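Local structure of LbaCas13a H328A (C2c2) (5WLH) at residues Lys469-Gly474 and Ile1172-Cys1177; Ser900-Lys905 and Lys954-Asp959; Glu278-Phe283 and Lys398-Phe403. The protein binds a CRISPR RNA guide and, as a Cas13a enzyme, probably processes the guide precursor and cleaves RNA, with a preference for adenines. All blocks are in the same frame, centred on the assembly; numbering follows the deposited sequence.

Interaction 1: Lys469-Gly474 and Ile1172-Cys1177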
loop_
_atom_site.group_PDB
_atom_site.type_symbol
_atom_site.label_atom_id
_atom_site.label_comp_id
_atom_site.label_asym_id
_atom_site.label_seq_id
_atom_site.Cartn_x
_atom_site.Cartn_y
_atom_site.Cartn_z
ATOM N N LYS A 469 -34.398 0.588 -22.403
ATOM C CA LYS A 469 -34.020 0.197 -23.749
ATOM C C LYS A 469 -33.164 1.249 -24.432
ATOM O O LYS A 469 -32.650 0.994 -25.527
ATOM C CB LYS A 469 -35.270 -0.077 -24.588
ATOM C CG LYS A 469 -36.094 -1.237 -24.072
ATOM C CD LYS A 469 -35.569 -2.550 -24.619
ATOM C CE LYS A 469 -36.603 -3.657 -24.488
ATOM N NZ LYS A 469 -36.369 -4.761 -25.466
ATOM N N GLU A 470 -33.031 2.425 -23.824
ATOM C CA GLU A 470 -32.109 3.453 -24.287
ATOM C C GLU A 470 -31.419 4.044 -23.071
ATOM O O GLU A 470 -32.090 4.461 -22.124
ATOM C CB GLU A 470 -32.823 4.560 -25.060
ATOM C CG GLU A 470 -31.894 5.691 -25.489
ATOM C CD GLU A 470 -32.459 6.491 -26.643
ATOM O OE1 GLU A 470 -31.772 7.416 -27.137
ATOM O OE2 GLU A 470 -33.600 6.184 -27.056
ATOM N N ILE A 471 -30.085 4.082 -23.097
ATOM C CA ILE A 471 -29.311 4.664 -22.010
ATOM C C ILE A 471 -28.333 5.681 -22.581
ATOM O O ILE A 471 -28.070 5.721 -23.784
ATOM C CB ILE A 471 -28.549 3.607 -21.194
ATOM C CG1 ILE A 471 -27.712 2.718 -22.105
ATOM C CG2 ILE A 471 -29.518 2.779 -20.344
ATOM C CD1 ILE A 471 -26.817 1.745 -21.332
ATOM N N GLU A 472 -27.815 6.524 -21.692
ATOM C CA GLU A 472 -26.829 7.539 -22.045
ATOM C C GLU A 472 -25.666 7.449 -21.070
ATOM O O GLU A 472 -25.858 7.565 -19.855
ATOM C CB GLU A 472 -27.438 8.943 -22.015
ATOM C CG GLU A 472 -26.451 10.045 -22.377
ATOM C CD GLU A 472 -27.097 11.428 -22.446
ATOM O OE1 GLU A 472 -28.332 11.526 -22.264
ATOM O OE2 GLU A 472 -26.364 12.415 -22.692
ATOM N N LEU A 473 -24.467 7.262 -21.600
ATOM C CA LEU A 473 -23.265 7.226 -20.780
ATOM C C LEU A 473 -22.485 8.528 -20.942
ATOM O O LEU A 473 -22.504 9.158 -22.003
ATOM C CB LEU A 473 -22.397 6.024 -21.166
ATOM C CG LEU A 473 -22.929 4.641 -20.760
ATOM C CD1 LEU A 473 -23.329 4.657 -19.298
ATOM C CD2 LEU A 473 -24.093 4.181 -21.648
ATOM N N GLY A 474 -21.807 8.937 -19.871
ATOM C CA GLY A 474 -20.978 10.115 -19.932
ATOM C C GLY A 474 -21.672 11.391 -19.534
ATOM O O GLY A 474 -21.146 12.473 -19.809
ATOM N N ILE A 1172 -19.029 4.588 -26.981
ATOM C CA ILE A 1172 -17.624 4.259 -26.747
ATOM C C ILE A 1172 -17.362 4.112 -25.256
ATOM O O ILE A 1172 -16.623 3.224 -24.835
ATOM C CB ILE A 1172 -16.685 5.302 -27.380
ATOM C CG1 ILE A 1172 -15.211 4.974 -27.055
ATOM C CG2 ILE A 1172 -16.995 6.671 -26.900
ATOM C CD1 ILE A 1172 -14.715 3.729 -27.682
ATOM N N LEU A 1173 -17.993 4.955 -24.439
ATOM C CA LEU A 1173 -17.757 4.887 -22.997
ATOM C C LEU A 1173 -18.366 3.628 -22.406
ATOM O O LEU A 1173 -17.738 2.952 -21.586
ATOM C CB LEU A 1173 -18.333 6.125 -22.311
ATOM C CG LEU A 1173 -17.839 7.469 -22.806
ATOM C CD1 LEU A 1173 -18.571 8.591 -22.067
ATOM C CD2 LEU A 1173 -16.322 7.579 -22.649
ATOM N N TYR A 1174 -19.599 3.308 -22.808
ATOM C CA TYR A 1174 -20.215 2.056 -22.398
ATOM C C TYR A 1174 -19.315 0.880 -22.755
ATOM O O TYR A 1174 -19.049 0.003 -21.926
ATOM C CB TYR A 1174 -21.594 1.906 -23.078
ATOM C CG TYR A 1174 -22.208 0.556 -22.795
ATOM C CD1 TYR A 1174 -21.888 -0.559 -23.566
ATOM C CD2 TYR A 1174 -23.074 0.387 -21.724
ATOM C CE1 TYR A 1174 -22.412 -1.803 -23.273
ATOM C CE2 TYR A 1174 -23.622 -0.863 -21.423
ATOM C CZ TYR A 1174 -23.294 -1.945 -22.207
ATOM O OH TYR A 1174 -23.804 -3.180 -21.894
ATOM N N GLN A 1175 -18.833 0.851 -24.002
ATOM C CA GLN A 1175 -18.098 -0.308 -24.483
ATOM C C GLN A 1175 -16.749 -0.432 -23.796
ATOM O O GLN A 1175 -16.270 -1.552 -23.577
ATOM C CB GLN A 1175 -17.946 -0.225 -26.005
ATOM C CG GLN A 1175 -19.331 -0.298 -26.707
ATOM C CD GLN A 1175 -19.722 -1.729 -27.000
ATOM O OE1 GLN A 1175 -20.394 -2.378 -26.206
ATOM N NE2 GLN A 1175 -19.245 -2.247 -28.114
ATOM N N ILE A 1176 -16.133 0.695 -23.439
ATOM C CA ILE A 1176 -14.894 0.630 -22.670
ATOM C C ILE A 1176 -15.147 -0.039 -21.327
ATOM O O ILE A 1176 -14.430 -0.962 -20.925
ATOM C CB ILE A 1176 -14.282 2.030 -22.490
ATOM C CG1 ILE A 1176 -13.702 2.524 -23.823
ATOM C CG2 ILE A 1176 -13.156 1.962 -21.422
ATOM C CD1 ILE A 1176 -13.328 3.996 -23.835
ATOM N N CYS A 1177 -16.176 0.416 -20.616
ATOM C CA CYS A 1177 -16.423 -0.139 -19.290
ATOM C C CYS A 1177 -16.859 -1.587 -19.375
ATOM O O CYS A 1177 -16.529 -2.385 -18.486
ATOM C CB CYS A 1177 -17.466 0.688 -18.543
ATOM S SG CYS A 1177 -16.876 2.313 -18.083
#
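Leu-473 lays its side chain obliquely over the root of Tyr-1174, with CD2 3.7 Å from Tyr-1174 CB and the branch carbon CG close behind. The same methyl, Leu-473 CD2, also approaches the near part of the ring, 3.9 Å from Tyr-1174 CD2. Farther out along this ring comes Ile-471, whose CD1 lies 4.0 Å from Tyr-1174 CD2 and meets CE2 almost as closely, its side chain crossing that of the tyrosine at about a right angle. Tyr-1174 can serve both residues because its CG stands anti to the backbone N (chi1 174°), which carries the ring off the helix toward the strand. Its hydroxyl bonds to the carbonyl O of Pro-1185, so the far end of the ring is held as well as its root. One residue earlier in the helix, Leu-1173 faces the chain just beyond the strand: its CD1 is 3.6 Å from Gly-474 CA, and its CB is 4.2 Å from Leu-473 CB. Gly-474 has a backbone conformation (phi 92°) that favours glycine, and a beta carbon there would collide with that leucine methyl. An alanine in place of Leu-473 would lack CG and both methyls, which would probably open a gap against Tyr-1174 CB and leave the tyrosine ring less firmly packed on that side. No hydrogen bond joins the two segments, and all five touching residues are buried. Strand 470-472 is an outer strand of a small mixed sheet, running parallel to strand 1166-1169, which leads directly into helix 1171-1180. Tyr-1174 also touches Ile-1168 of that middle strand, so the helix packs on the sheet through this residue, while its Ile-1172, Leu-1173, Ile-1176 and Cys-1177 side chains lie against the long helix 1106-1145.

Interaction 2: Ser900-Lys905 and Lys954-Asp959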
loop_
_atom_site.group_PDB
_atom_site.type_symbol
_atom_site.label_atom_id
_atom_site.label_comp_id
_atom_site.label_asym_id
_atom_site.label_seq_id
_atom_site.Cartn_x
_atom_site.Cartn_y
_atom_site.Cartn_z
ATOM N N SER A 900 -28.782 -15.244 -1.466
ATOM C CA SER A 900 -27.836 -14.255 -1.976
ATOM C C SER A 900 -26.711 -14.935 -2.751
ATOM O O SER A 900 -25.822 -15.560 -2.158
ATOM C CB SER A 900 -27.266 -13.415 -0.830
ATOM O OG SER A 900 -26.251 -12.549 -1.304
ATOM N N SER A 901 -26.730 -14.776 -4.074
ATOM C CA SER A 901 -25.577 -15.137 -4.897
ATOM C C SER A 901 -24.310 -14.413 -4.446
ATOM O O SER A 901 -23.214 -14.990 -4.470
ATOM C CB SER A 901 -25.865 -14.817 -6.363
ATOM O OG SER A 901 -26.718 -15.790 -6.931
ATOM N N GLU A 902 -24.433 -13.150 -4.027
ATOM C CA GLU A 902 -23.242 -12.392 -3.644
ATOM C C GLU A 902 -22.628 -12.924 -2.353
ATOM O O GLU A 902 -21.401 -13.042 -2.253
ATOM C CB GLU A 902 -23.570 -10.905 -3.514
ATOM C CG GLU A 902 -22.357 -10.050 -3.133
ATOM C CD GLU A 902 -21.357 -9.899 -4.263
ATOM O OE1 GLU A 902 -21.720 -10.183 -5.433
ATOM O OE2 GLU A 902 -20.206 -9.487 -3.977
ATOM N N LEU A 903 -23.454 -13.244 -1.348
ATOM C CA LEU A 903 -22.905 -13.878 -0.149
ATOM C C LEU A 903 -22.240 -15.205 -0.495
ATOM O O LEU A 903 -21.178 -15.535 0.046
ATOM C CB LEU A 903 -23.995 -14.082 0.905
ATOM C CG LEU A 903 -24.349 -12.830 1.716
ATOM C CD1 LEU A 903 -25.472 -13.122 2.707
ATOM C CD2 LEU A 903 -23.113 -12.234 2.443
ATOM N N GLN A 904 -22.829 -15.973 -1.416
ATOM C CA GLN A 904 -22.193 -17.224 -1.823
ATOM C C GLN A 904 -20.809 -16.992 -2.430
ATOM O O GLN A 904 -19.891 -17.798 -2.228
ATOM C CB GLN A 904 -23.111 -17.977 -2.780
ATOM C CG GLN A 904 -24.392 -18.442 -2.057
ATOM C CD GLN A 904 -25.335 -19.218 -2.974
ATOM O OE1 GLN A 904 -24.973 -19.583 -4.089
ATOM N NE2 GLN A 904 -26.558 -19.427 -2.516
ATOM N N LYS A 905 -20.636 -15.905 -3.179
ATOM C CA LYS A 905 -19.315 -15.591 -3.714
ATOM C C LYS A 905 -18.311 -15.321 -2.601
ATOM O O LYS A 905 -17.184 -15.832 -2.633
ATOM C CB LYS A 905 -19.377 -14.374 -4.634
ATOM C CG LYS A 905 -20.199 -14.522 -5.890
ATOM C CD LYS A 905 -20.059 -13.194 -6.642
ATOM C CE LYS A 905 -21.217 -12.935 -7.547
ATOM N NZ LYS A 905 -21.104 -11.558 -8.088
ATOM N N LYS A 954 -23.376 -1.867 3.950
ATOM C CA LYS A 954 -23.538 -2.850 2.891
ATOM C C LYS A 954 -22.418 -2.698 1.878
ATOM O O LYS A 954 -21.833 -1.625 1.728
ATOM C CB LYS A 954 -24.885 -2.700 2.180
ATOM C CG LYS A 954 -26.063 -3.093 3.056
ATOM C CD LYS A 954 -27.379 -2.667 2.423
ATOM C CE LYS A 954 -28.309 -3.853 2.270
ATOM N NZ LYS A 954 -28.990 -4.164 3.553
ATOM N N ILE A 955 -22.140 -3.790 1.179
ATOM C CA ILE A 955 -21.166 -3.817 0.101
ATOM C C ILE A 955 -21.751 -4.680 -1.004
ATOM O O ILE A 955 -22.227 -5.790 -0.741
ATOM C CB ILE A 955 -19.798 -4.350 0.581
ATOM C CG1 ILE A 955 -18.793 -4.410 -0.574
ATOM C CG2 ILE A 955 -19.923 -5.704 1.278
ATOM C CD1 ILE A 955 -18.063 -3.109 -0.785
ATOM N N ALA A 956 -21.769 -4.153 -2.227
ATOM C CA ALA A 956 -22.267 -4.906 -3.377
ATOM C C ALA A 956 -23.656 -5.480 -3.097
ATOM O O ALA A 956 -23.976 -6.606 -3.488
ATOM C CB ALA A 956 -21.284 -6.012 -3.765
ATOM N N GLY A 957 -24.469 -4.715 -2.361
ATOM C CA GLY A 957 -25.841 -5.071 -2.071
ATOM C C GLY A 957 -26.076 -5.910 -0.830
ATOM O O GLY A 957 -27.240 -6.157 -0.484
ATOM N N VAL A 958 -25.029 -6.366 -0.142
ATOM C CA VAL A 958 -25.215 -7.268 0.985
ATOM C C VAL A 958 -24.632 -6.647 2.242
ATOM O O VAL A 958 -23.713 -5.823 2.189
ATOM C CB VAL A 958 -24.602 -8.659 0.719
ATOM C CG1 VAL A 958 -25.241 -9.291 -0.519
ATOM C CG2 VAL A 958 -23.112 -8.556 0.545
ATOM N N ASP A 959 -25.177 -7.058 3.383
ATOM C CA ASP A 959 -24.788 -6.481 4.661
ATOM C C ASP A 959 -23.337 -6.826 4.961
ATOM O O ASP A 959 -22.952 -7.997 4.890
ATOM C CB ASP A 959 -25.658 -7.017 5.800
ATOM C CG ASP A 959 -27.057 -6.440 5.806
ATOM O OD1 ASP A 959 -27.372 -5.589 4.945
ATOM O OD2 ASP A 959 -27.839 -6.853 6.693
#
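Glu-902, in the first turn of helix 901-911, runs across a tight beta hairpin and touches it along its length. Its CB starts 3.8 Å from Val-958 CG1, and CG keeps touch with that valine and comes 3.8 Å from Ala-956 O. There the chain bends (chi2 72°), which brings the carboxylate carbon CD to 3.9 Å from Ala-956 CB. At the tip the two oxygens part company. OE2 rests against the alanine methyl, 3.6 Å from Ala-956 CB, whereas OE1 is met on its syn side by Lys-905 NZ at 3.1 Å, a salt bridge tilted 22° out of the carboxylate plane. Lys-905 also pairs with Asp-605, so one ammonium group serves two carboxylates that approach each other closely and probably eases their repulsion. The carbonyl O of Ala-956 takes a hydrogen bond from His-614.

Val-958 crosses Glu-902 at about a right angle and spreads its methyls over the helix start. CG1 meets Ser-900 OG at 3.5 Å, and CG2 lies 4.1 Å from Leu-903 CD2. The serine hydroxyl is engaged within its own segment: as N-cap it accepts the amide of Leu-903, N to OG 2.9 Å and nearly straight at 171°. The hairpin reverses through a type I' turn from Ile-955 to Val-958, with Ala-956 and Gly-957 at its corner.

Asp-605 and Phe-607, the latter touching Ala-956, belong to an R-x4-H sequence like those that mark HEPN ribonuclease domains. Between helix and hairpin there is no hydrogen bond; the valine methyls meet the aliphatic stem of the glutamate, a leucine methyl and the Ser-900 hydroxyl, already used as a cap, which implies that shape rather than direct polar pairing matches the two segments.

Interaction 3: Glu278-Phe283 and Lys398-Phe403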
loop_
_atom_site.group_PDB
_atom_site.type_symbol
_atom_site.label_atom_id
_atom_site.label_comp_id
_atom_site.label_asym_id
_atom_site.label_seq_id
_atom_site.Cartn_x
_atom_site.Cartn_y
_atom_site.Cartn_z
ATOM N N GLU A 278 -5.330 26.405 -18.296
ATOM C CA GLU A 278 -6.393 26.348 -19.303
ATOM C C GLU A 278 -5.839 25.940 -20.661
ATOM O O GLU A 278 -6.501 25.231 -21.423
ATOM C CB GLU A 278 -7.104 27.698 -19.399
ATOM C CG GLU A 278 -7.992 28.054 -18.209
ATOM C CD GLU A 278 -9.347 27.344 -18.201
ATOM O OE1 GLU A 278 -9.624 26.518 -19.093
ATOM O OE2 GLU A 278 -10.152 27.626 -17.283
ATOM N N ALA A 279 -4.622 26.383 -20.989
ATOM C CA ALA A 279 -4.043 26.011 -22.270
ATOM C C ALA A 279 -3.781 24.519 -22.320
ATOM O O ALA A 279 -3.995 23.876 -23.355
ATOM C CB ALA A 279 -2.740 26.778 -22.532
ATOM N N PHE A 280 -3.332 23.947 -21.201
ATOM C CA PHE A 280 -3.083 22.516 -21.178
ATOM C C PHE A 280 -4.390 21.737 -21.206
ATOM O O PHE A 280 -4.469 20.676 -21.828
ATOM C CB PHE A 280 -2.264 22.131 -19.944
ATOM C CG PHE A 280 -1.936 20.670 -19.902
ATOM C CD1 PHE A 280 -0.999 20.138 -20.771
ATOM C CD2 PHE A 280 -2.620 19.817 -19.054
ATOM C CE1 PHE A 280 -0.710 18.791 -20.774
ATOM C CE2 PHE A 280 -2.334 18.457 -19.056
ATOM C CZ PHE A 280 -1.381 17.946 -19.904
ATOM N N LYS A 281 -5.420 22.242 -20.527
ATOM C CA LYS A 281 -6.748 21.641 -20.645
ATOM C C LYS A 281 -7.175 21.546 -22.104
ATOM O O LYS A 281 -7.750 20.533 -22.539
ATOM C CB LYS A 281 -7.749 22.469 -19.841
ATOM C CG LYS A 281 -9.173 21.987 -19.951
ATOM C CD LYS A 281 -9.849 22.139 -18.602
ATOM C CE LYS A 281 -10.450 23.501 -18.433
ATOM N NZ LYS A 281 -11.579 23.670 -19.374
ATOM N N LYS A 282 -6.871 22.581 -22.889
ATOM C CA LYS A 282 -7.186 22.537 -24.309
ATOM C C LYS A 282 -6.318 21.514 -25.026
ATOM O O LYS A 282 -6.801 20.805 -25.911
ATOM C CB LYS A 282 -7.030 23.925 -24.942
ATOM C CG LYS A 282 -7.232 23.888 -26.463
ATOM C CD LYS A 282 -7.509 25.269 -27.033
ATOM C CE LYS A 282 -7.517 25.228 -28.558
ATOM N NZ LYS A 282 -6.143 25.382 -29.112
ATOM N N PHE A 283 -5.041 21.407 -24.641
ATOM C CA PHE A 283 -4.192 20.350 -25.178
ATOM C C PHE A 283 -4.825 18.980 -24.972
ATOM O O PHE A 283 -4.820 18.142 -25.879
ATOM C CB PHE A 283 -2.803 20.400 -24.529
ATOM C CG PHE A 283 -1.894 19.267 -24.927
ATOM C CD1 PHE A 283 -1.871 18.073 -24.209
ATOM C CD2 PHE A 283 -1.031 19.404 -25.994
ATOM C CE1 PHE A 283 -1.031 17.046 -24.573
ATOM C CE2 PHE A 283 -0.181 18.381 -26.360
ATOM C CZ PHE A 283 -0.182 17.189 -25.654
ATOM N N LYS A 398 0.843 30.359 -27.018
ATOM C CA LYS A 398 1.996 30.732 -26.201
ATOM C C LYS A 398 1.853 30.220 -24.776
ATOM O O LYS A 398 2.843 29.824 -24.156
ATOM C CB LYS A 398 2.164 32.250 -26.184
ATOM C CG LYS A 398 2.226 32.883 -27.573
ATOM C CD LYS A 398 3.449 33.776 -27.739
ATOM C CE LYS A 398 3.897 33.854 -29.199
ATOM N NZ LYS A 398 4.520 32.579 -29.684
ATOM N N MET A 399 0.635 30.242 -24.233
ATOM C CA MET A 399 0.458 29.816 -22.850
ATOM C C MET A 399 0.662 28.313 -22.698
ATOM O O MET A 399 1.027 27.850 -21.608
ATOM C CB MET A 399 -0.917 30.237 -22.338
ATOM C CG MET A 399 -1.044 31.754 -22.115
ATOM S SD MET A 399 0.432 32.524 -21.389
ATOM C CE MET A 399 -0.122 32.817 -19.700
ATOM N N LEU A 400 0.441 27.547 -23.768
ATOM C CA LEU A 400 0.708 26.114 -23.715
ATOM C C LEU A 400 2.207 25.832 -23.741
ATOM O O LEU A 400 2.688 24.949 -23.029
ATOM C CB LEU A 400 -0.000 25.392 -24.861
ATOM C CG LEU A 400 0.204 23.876 -24.889
ATOM C CD1 LEU A 400 -0.275 23.261 -23.579
ATOM C CD2 LEU A 400 -0.517 23.243 -26.076
ATOM N N ASN A 401 2.966 26.567 -24.555
ATOM C CA ASN A 401 4.414 26.428 -24.517
ATOM C C ASN A 401 4.956 26.771 -23.138
ATOM O O ASN A 401 5.857 26.096 -22.634
ATOM C CB ASN A 401 5.056 27.318 -25.577
ATOM C CG ASN A 401 4.664 26.919 -26.992
ATOM O OD1 ASN A 401 4.596 25.728 -27.323
ATOM N ND2 ASN A 401 4.402 27.919 -27.838
ATOM N N MET A 402 4.415 27.819 -22.519
ATOM C CA MET A 402 4.855 28.204 -21.188
ATOM C C MET A 402 4.439 27.164 -20.157
ATOM O O MET A 402 5.196 26.883 -19.223
ATOM C CB MET A 402 4.295 29.575 -20.812
ATOM C CG MET A 402 4.950 30.755 -21.533
ATOM S SD MET A 402 6.734 30.818 -21.260
ATOM C CE MET A 402 6.776 31.053 -19.505
ATOM N N PHE A 403 3.237 26.591 -20.295
ATOM C CA PHE A 403 2.855 25.522 -19.377
ATOM C C PHE A 403 3.882 24.403 -19.416
ATOM O O PHE A 403 4.318 23.902 -18.378
ATOM C CB PHE A 403 1.468 24.972 -19.718
ATOM C CG PHE A 403 1.009 23.907 -18.763
ATOM C CD1 PHE A 403 0.444 24.260 -17.548
ATOM C CD2 PHE A 403 1.197 22.558 -19.055
ATOM C CE1 PHE A 403 0.053 23.281 -16.643
ATOM C CE2 PHE A 403 0.803 21.571 -18.155
ATOM C CZ PHE A 403 0.221 21.937 -16.954
#
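A nearly perpendicular helix-helix crossing joins helix 268-287 to the first turns of helix 398-417, with Ala-279 set against Leu-400 where the backbones come nearest. The local axes approach to 8.3 Å at an angle of 96°. The small alanine probably permits this closeness: its CB sits directly on the other backbone, 3.5 Å from Leu-400 N, and also touches the beta carbons of Met-399 and Leu-400.

Beside this point Phe-280 and Phe-403 meet. Phe-280 CB stands over the face of the Phe-403 ring, 3.6 Å from its centroid and 15° off the normal, a CH-pi contact. The two rings are turned only 21° from parallel, but with centroids 4.8 Å apart they are slid so far that they hardly overlap; the closest approach is Phe-280 CG to Phe-403 CE2 at 3.4 Å. Each of these phenylalanines has CG anti to its own backbone N, which throws the rings out to the same flank of the crossing.

Leu-400 divides its two methyls between the phenylalanines of the other helix. CD1 reaches 3.8 Å from Phe-280 CA and lies at the edge of that ring, near its plane, while CD2 is 3.9 Å from Phe-283 CD2. Helix 429-458 closes over the aromatic side, where Tyr-443 and Ile-444 meet Phe-280. Phe-404, next in helix 398-417, meets Phe-283 edge-to-face. Polar bonds play no part between the segments. A small residue at the point of closest approach is a common feature of close helix-helix crossings, and here it joins two near-orthogonal helices of this largely helical protein.

The three contacts are separate: none touches another. In chain order, interaction 3 closes before the other two open, and interaction 2 lies wholly within the 697 residues that separate the segments of interaction 1. The centres of interactions 1 and 2 are about 25 Å apart, those of 1 and 3 about 30 Å, and those of 2 and 3 about 47 Å. Interaction 3 comes closest to the bound RNA, with nearest atoms about 6 Å away, against about 14 Å for interaction 2 and about 16 Å for interaction 1. Interaction 2 has neighbours in an R-x4-H sequence, consistent with a place near a HEPN ribonuclease centre.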